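Local coordinates for Wnt inhibitor of Dorsal protein (Drosophila melanogaster, PDB 4KRR) that is a secreted Wnt-family signalling ligand that probably binds frizzled receptors, represented here by its N-terminal domain and linker, at residues H68-D73 / G77-C82; K99-Y104 / L125-L130. One frame throughout, in Å; residues are numbered along the deposited sequence.

Contact 1: residues H68-D73 / G77-C82; sequences HTLTKD and GVIAGC. With NA (sodium ion), chain F.
Asp73 O, in the last turn of helix 53-75, accepts a backbone bond from Val78 N at 3.2 Å, with an N-H...O angle of 162°. The donor lies nearly along the C=O axis. Gly77 has just left the helix with a positive phi of 72°, and the end of the helix is closed by a Schellman motif.

The chain folds back over this end, and four side chains do the packing. Val78 and Asp73 lie side by side and point the same way. Val78 CG1 sits 3.6 Å from Asp73 CB. With chi1 at 80° this methyl stands between its own backbone N and carbonyl carbon, which brings it beside the Asp73 methylene and carbonyl O. Ile79 comes in by its tip. Its CD1 is 3.7 Å from Asp73 CB and also touches Leu70 CD1, where the two side chains cross at about a right angle. Leu6, Trp8 and Ile11 add to the apolar surroundings of Leu70 and Ile79. The Asp73 carboxylate pairs through OD2 with Lys14 of helix 8-26.

Ile79 to Cys82 form a type II beta turn. Ile79 O at 2.5 Å and Cys82 O at 2.9 Å hold a sodium ion, together with Cys74 O. The disulfide from Cys82 to Cys74 ties the loop to the same helix end.

The helix end and the following loop are therefore held by a Schellman cap, apolar packing, a disulfide and an ion. The three carbonyl oxygens probably gain from the ion, since its positive charge would offset their negative ends.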
loop_
_atom_site.group_PDB
_atom_site.type_symbol
_atom_site.label_atom_id
_atom_site.label_comp_id
_atom_site.label_asym_id
_atom_site.label_seq_id
_atom_site.Cartn_x
_atom_site.Cartn_y
_atom_site.Cartn_z
ATOM N N HIS A 68 -0.920 2.346 5.002
ATOM C CA HIS A 68 -0.646 1.551 6.195
ATOM C C HIS A 68 -0.146 2.450 7.321
ATOM O O HIS A 68 -0.546 2.300 8.476
ATOM C CB HIS A 68 0.391 0.467 5.886
ATOM C CG HIS A 68 0.593 -0.521 6.994
ATOM N ND1 HIS A 68 1.381 -0.256 8.094
ATOM C CD2 HIS A 68 0.126 -1.781 7.161
ATOM C CE1 HIS A 68 1.383 -1.306 8.895
ATOM N NE2 HIS A 68 0.631 -2.246 8.352
ATOM N N THR A 69 0.728 3.389 6.972
ATOM C CA THR A 69 1.270 4.330 7.945
ATOM C C THR A 69 0.171 5.246 8.473
ATOM O O THR A 69 0.068 5.475 9.678
ATOM C CB THR A 69 2.400 5.185 7.333
ATOM O OG1 THR A 69 3.466 4.331 6.900
ATOM C CG2 THR A 69 2.938 6.178 8.353
ATOM N N LEU A 70 -0.653 5.756 7.561
ATOM C CA LEU A 70 -1.736 6.667 7.914
ATOM C C LEU A 70 -2.796 5.981 8.770
ATOM O O LEU A 70 -3.285 6.551 9.745
ATOM C CB LEU A 70 -2.375 7.258 6.654
ATOM C CG LEU A 70 -3.572 8.185 6.872
ATOM C CD1 LEU A 70 -3.185 9.366 7.750
ATOM C CD2 LEU A 70 -4.140 8.661 5.540
ATOM N N THR A 71 -3.148 4.755 8.398
ATOM C CA THR A 71 -4.120 3.973 9.153
ATOM C C THR A 71 -3.623 3.703 10.571
ATOM O O THR A 71 -4.359 3.880 11.546
ATOM C CB THR A 71 -4.400 2.623 8.470
ATOM O OG1 THR A 71 -4.829 2.847 7.122
ATOM C CG2 THR A 71 -5.474 1.850 9.223
ATOM N N LYS A 72 -2.367 3.280 10.675
ATOM C CA LYS A 72 -1.778 2.922 11.961
ATOM C C LYS A 72 -1.624 4.135 12.871
ATOM O O LYS A 72 -1.981 4.087 14.048
ATOM C CB LYS A 72 -0.424 2.238 11.756
ATOM C CG LYS A 72 0.192 1.673 13.024
ATOM C CD LYS A 72 1.460 0.892 12.719
ATOM C CE LYS A 72 2.022 0.236 13.972
ATOM N NZ LYS A 72 3.261 -0.541 13.691
ATOM N N ASP A 73 -1.097 5.224 12.320
ATOM C CA ASP A 73 -0.873 6.440 13.095
ATOM C C ASP A 73 -2.176 7.071 13.577
ATOM O O ASP A 73 -2.224 7.652 14.662
ATOM C CB ASP A 73 -0.052 7.448 12.292
ATOM C CG ASP A 73 1.401 7.038 12.160
ATOM O OD1 ASP A 73 1.691 5.829 12.279
ATOM O OD2 ASP A 73 2.251 7.924 11.939
ATOM N N GLY A 77 -3.554 7.535 17.548
ATOM C CA GLY A 77 -3.987 8.829 18.044
ATOM C C GLY A 77 -2.953 9.933 17.935
ATOM O O GLY A 77 -3.010 10.917 18.674
ATOM N N VAL A 78 -2.008 9.780 17.012
ATOM C CA VAL A 78 -0.955 10.775 16.836
ATOM C C VAL A 78 -1.351 11.806 15.776
ATOM O O VAL A 78 -0.693 12.835 15.613
ATOM C CB VAL A 78 0.394 10.114 16.469
ATOM C CG1 VAL A 78 0.437 9.773 14.992
ATOM C CG2 VAL A 78 1.559 11.023 16.844
ATOM N N ILE A 79 -2.441 11.527 15.067
ATOM C CA ILE A 79 -2.934 12.426 14.032
ATOM C C ILE A 79 -4.320 12.959 14.382
ATOM O O ILE A 79 -5.243 12.188 14.645
ATOM C CB ILE A 79 -3.002 11.725 12.663
ATOM C CG1 ILE A 79 -1.634 11.153 12.290
ATOM C CG2 ILE A 79 -3.496 12.688 11.592
ATOM C CD1 ILE A 79 -1.606 10.468 10.942
ATOM N N ALA A 80 -4.459 14.281 14.385
ATOM C CA ALA A 80 -5.736 14.914 14.692
ATOM C C ALA A 80 -6.717 14.767 13.531
ATOM O O ALA A 80 -6.323 14.805 12.365
ATOM C CB ALA A 80 -5.531 16.381 15.035
ATOM N N GLY A 81 -7.993 14.594 13.860
ATOM C CA GLY A 81 -9.029 14.453 12.853
ATOM C C GLY A 81 -9.452 13.014 12.626
ATOM O O GLY A 81 -10.550 12.753 12.134
ATOM N N CYS A 82 -8.580 12.078 12.983
ATOM C CA CYS A 82 -8.866 10.658 12.807
ATOM C C CYS A 82 -8.468 9.858 14.042
ATOM O O CYS A 82 -7.689 10.328 14.872
ATOM C CB CYS A 82 -8.141 10.115 11.575
ATOM S SG CYS A 82 -6.342 10.234 11.663
HETATM NA NA NA F . -4.882 9.866 15.581
#

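Contact 2: residues K99-Y104 / L125-L130; sequences KALEQY and LLQRSL
Leu101 reaches from helix 97-107 to Leu126 and Gln127 at the end of helix 113-127, a helix-helix contact within the helical part of the Wnt N-terminal domain. The backbones stay well apart, with the CA atoms of Leu101 and Leu126 8.8 Å from each other. Side chains bridge the gap.

The Leu101 CA-CB bond points at the other helix. CG then lies opposite the carbonyl carbon (chi1 -77°), and from there the side chain forks. Methyl CD1 meets the methylene CG of Gln127 at 3.9 Å. Methyl CD2 meets Leu126 CD1 at 4.1 Å. One leucine thus touches two successive residues of its neighbour, one with each branch. It crosses both at a slant.

The two partners differ in burial. Leu126 is buried and also packs on Val67 of helix 53-75. Gln127 is exposed, and it meets Leu101 with its methylene CG. Its chain runs on extended beyond CG, and NE2 hydrogen-bonds Thr98 OG1 near the start of helix 97-107. The polar end of Gln127 thus adds a second tie between the same helices.

Helix 113-127 ends at Gln127, and Arg128 is the first to leave helical angles. There Ser129 OG donates to Leu125 O over 2.6 Å, from above the carbonyl plane.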
loop_
_atom_site.group_PDB
_atom_site.type_symbol
_atom_site.label_atom_id
_atom_site.label_comp_id
_atom_site.label_asym_id
_atom_site.label_seq_id
_atom_site.Cartn_x
_atom_site.Cartn_y
_atom_site.Cartn_z
ATOM N N LYS A 99 -11.079 4.564 5.832
ATOM C CA LYS A 99 -10.997 5.993 6.116
ATOM C C LYS A 99 -9.701 6.570 5.554
ATOM O O LYS A 99 -9.695 7.651 4.961
ATOM C CB LYS A 99 -11.067 6.252 7.622
ATOM C CG LYS A 99 -12.370 5.829 8.280
ATOM C CD LYS A 99 -13.538 6.663 7.786
ATOM C CE LYS A 99 -14.791 6.385 8.599
ATOM N NZ LYS A 99 -14.593 6.702 10.041
ATOM N N ALA A 100 -8.608 5.835 5.743
ATOM C CA ALA A 100 -7.294 6.262 5.275
ATOM C C ALA A 100 -7.219 6.268 3.753
ATOM O O ALA A 100 -6.610 7.156 3.157
ATOM C CB ALA A 100 -6.212 5.370 5.858
ATOM N N LEU A 101 -7.841 5.272 3.128
ATOM C CA LEU A 101 -7.902 5.199 1.671
ATOM C C LEU A 101 -8.641 6.392 1.060
ATOM O O LEU A 101 -8.381 6.779 -0.078
ATOM C CB LEU A 101 -8.571 3.897 1.233
ATOM C CG LEU A 101 -7.694 2.650 1.312
ATOM C CD1 LEU A 101 -8.532 1.400 1.122
ATOM C CD2 LEU A 101 -6.588 2.725 0.269
ATOM N N GLU A 102 -9.566 6.969 1.820
ATOM C CA GLU A 102 -10.334 8.114 1.342
ATOM C C GLU A 102 -9.515 9.402 1.428
ATOM O O GLU A 102 -9.552 10.235 0.517
ATOM C CB GLU A 102 -11.647 8.251 2.116
ATOM C CG GLU A 102 -12.643 7.115 1.864
ATOM C CD GLU A 102 -13.825 7.144 2.816
ATOM O OE1 GLU A 102 -13.764 7.892 3.814
ATOM O OE2 GLU A 102 -14.809 6.414 2.563
ATOM N N GLN A 103 -8.773 9.567 2.520
ATOM C CA GLN A 103 -7.868 10.705 2.653
ATOM C C GLN A 103 -6.748 10.625 1.618
ATOM O O GLN A 103 -6.230 11.647 1.165
ATOM C CB GLN A 103 -7.284 10.784 4.067
ATOM C CG GLN A 103 -8.333 10.920 5.163
ATOM C CD GLN A 103 -7.831 11.694 6.368
ATOM O OE1 GLN A 103 -6.951 12.547 6.249
ATOM N NE2 GLN A 103 -8.393 11.401 7.535
ATOM N N TYR A 104 -6.382 9.403 1.245
ATOM C CA TYR A 104 -5.371 9.195 0.218
ATOM C C TYR A 104 -5.901 9.627 -1.143
ATOM O O TYR A 104 -5.212 10.315 -1.895
ATOM C CB TYR A 104 -4.929 7.728 0.175
ATOM C CG TYR A 104 -3.804 7.461 -0.806
ATOM C CD1 TYR A 104 -4.070 7.185 -2.143
ATOM C CD2 TYR A 104 -2.475 7.488 -0.396
ATOM C CE1 TYR A 104 -3.049 6.947 -3.043
ATOM C CE2 TYR A 104 -1.445 7.247 -1.292
ATOM C CZ TYR A 104 -1.740 6.979 -2.613
ATOM O OH TYR A 104 -0.726 6.740 -3.512
ATOM N N LEU A 125 -6.962 -4.623 -1.362
ATOM C CA LEU A 125 -6.027 -5.484 -0.650
ATOM C C LEU A 125 -5.904 -5.065 0.808
ATOM O O LEU A 125 -5.993 -5.893 1.711
ATOM C CB LEU A 125 -4.651 -5.444 -1.311
ATOM C CG LEU A 125 -3.541 -6.117 -0.500
ATOM C CD1 LEU A 125 -3.685 -7.638 -0.511
ATOM C CD2 LEU A 125 -2.177 -5.685 -1.005
ATOM N N LEU A 126 -5.702 -3.771 1.027
ATOM C CA LEU A 126 -5.578 -3.226 2.375
ATOM C C LEU A 126 -6.855 -3.415 3.183
ATOM O O LEU A 126 -6.813 -3.502 4.409
ATOM C CB LEU A 126 -5.208 -1.745 2.314
ATOM C CG LEU A 126 -3.842 -1.458 1.691
ATOM C CD1 LEU A 126 -3.669 0.027 1.439
ATOM C CD2 LEU A 126 -2.732 -1.984 2.586
ATOM N N GLN A 127 -7.989 -3.480 2.493
ATOM C CA GLN A 127 -9.269 -3.692 3.158
ATOM C C GLN A 127 -9.421 -5.135 3.619
ATOM O O GLN A 127 -10.111 -5.410 4.599
ATOM C CB GLN A 127 -10.428 -3.293 2.244
ATOM C CG GLN A 127 -10.600 -1.789 2.099
ATOM C CD GLN A 127 -11.709 -1.418 1.136
ATOM O OE1 GLN A 127 -11.880 -2.051 0.095
ATOM N NE2 GLN A 127 -12.474 -0.391 1.484
ATOM N N ARG A 128 -8.773 -6.058 2.916
ATOM C CA ARG A 128 -8.809 -7.461 3.308
ATOM C C ARG A 128 -7.501 -7.885 3.974
ATOM O O ARG A 128 -7.204 -9.075 4.080
ATOM C CB ARG A 128 -9.125 -8.358 2.108
ATOM C CG ARG A 128 -8.063 -8.357 1.027
ATOM C CD ARG A 128 -8.380 -9.376 -0.052
ATOM N NE ARG A 128 -7.319 -9.450 -1.052
ATOM C CZ ARG A 128 -7.275 -8.705 -2.150
ATOM N NH1 ARG A 128 -8.237 -7.825 -2.396
ATOM N NH2 ARG A 128 -6.269 -8.838 -3.004
ATOM N N SER A 129 -6.726 -6.903 4.425
ATOM C CA SER A 129 -5.463 -7.170 5.107
ATOM C C SER A 129 -5.579 -6.920 6.607
ATOM O O SER A 129 -4.592 -6.614 7.278
ATOM C CB SER A 129 -4.340 -6.308 4.523
ATOM O OG SER A 129 -4.030 -6.698 3.197
ATOM N N LEU A 130 -6.792 -7.048 7.132
ATOM C CA LEU A 130 -7.025 -6.835 8.553
ATOM C C LEU A 130 -6.820 -8.106 9.368
ATOM O O LEU A 130 -7.314 -9.175 9.013
ATOM C CB LEU A 130 -8.433 -6.289 8.798
ATOM C CG LEU A 130 -8.666 -4.809 8.500
ATOM C CD1 LEU A 130 -10.108 -4.441 8.795
ATOM C CD2 LEU A 130 -7.713 -3.940 9.307
#

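From the N terminus the chain passes helices 8-26 and 36-44 before helix 53-75, and contact 1 closes a short turn where the loop after it folds back. The chain then runs through helix 97-107, turns, and enters helix 113-127, and contact 2 closes this longer excursion. The contacts come in series and neither nests in the other; the centres of contacts 1 and 2 are about 12 Å apart. They also meet directly. Helix 97-107 packs on helix 53-75, where Leu70 CD2 lies 4.1 Å from Gln103 CB and also approaches Ala100 O. Segment 99-104 thus joins segment 68-73, with its sodium-bearing loop, to the end of helix 113-127, from which strand 130-136 follows.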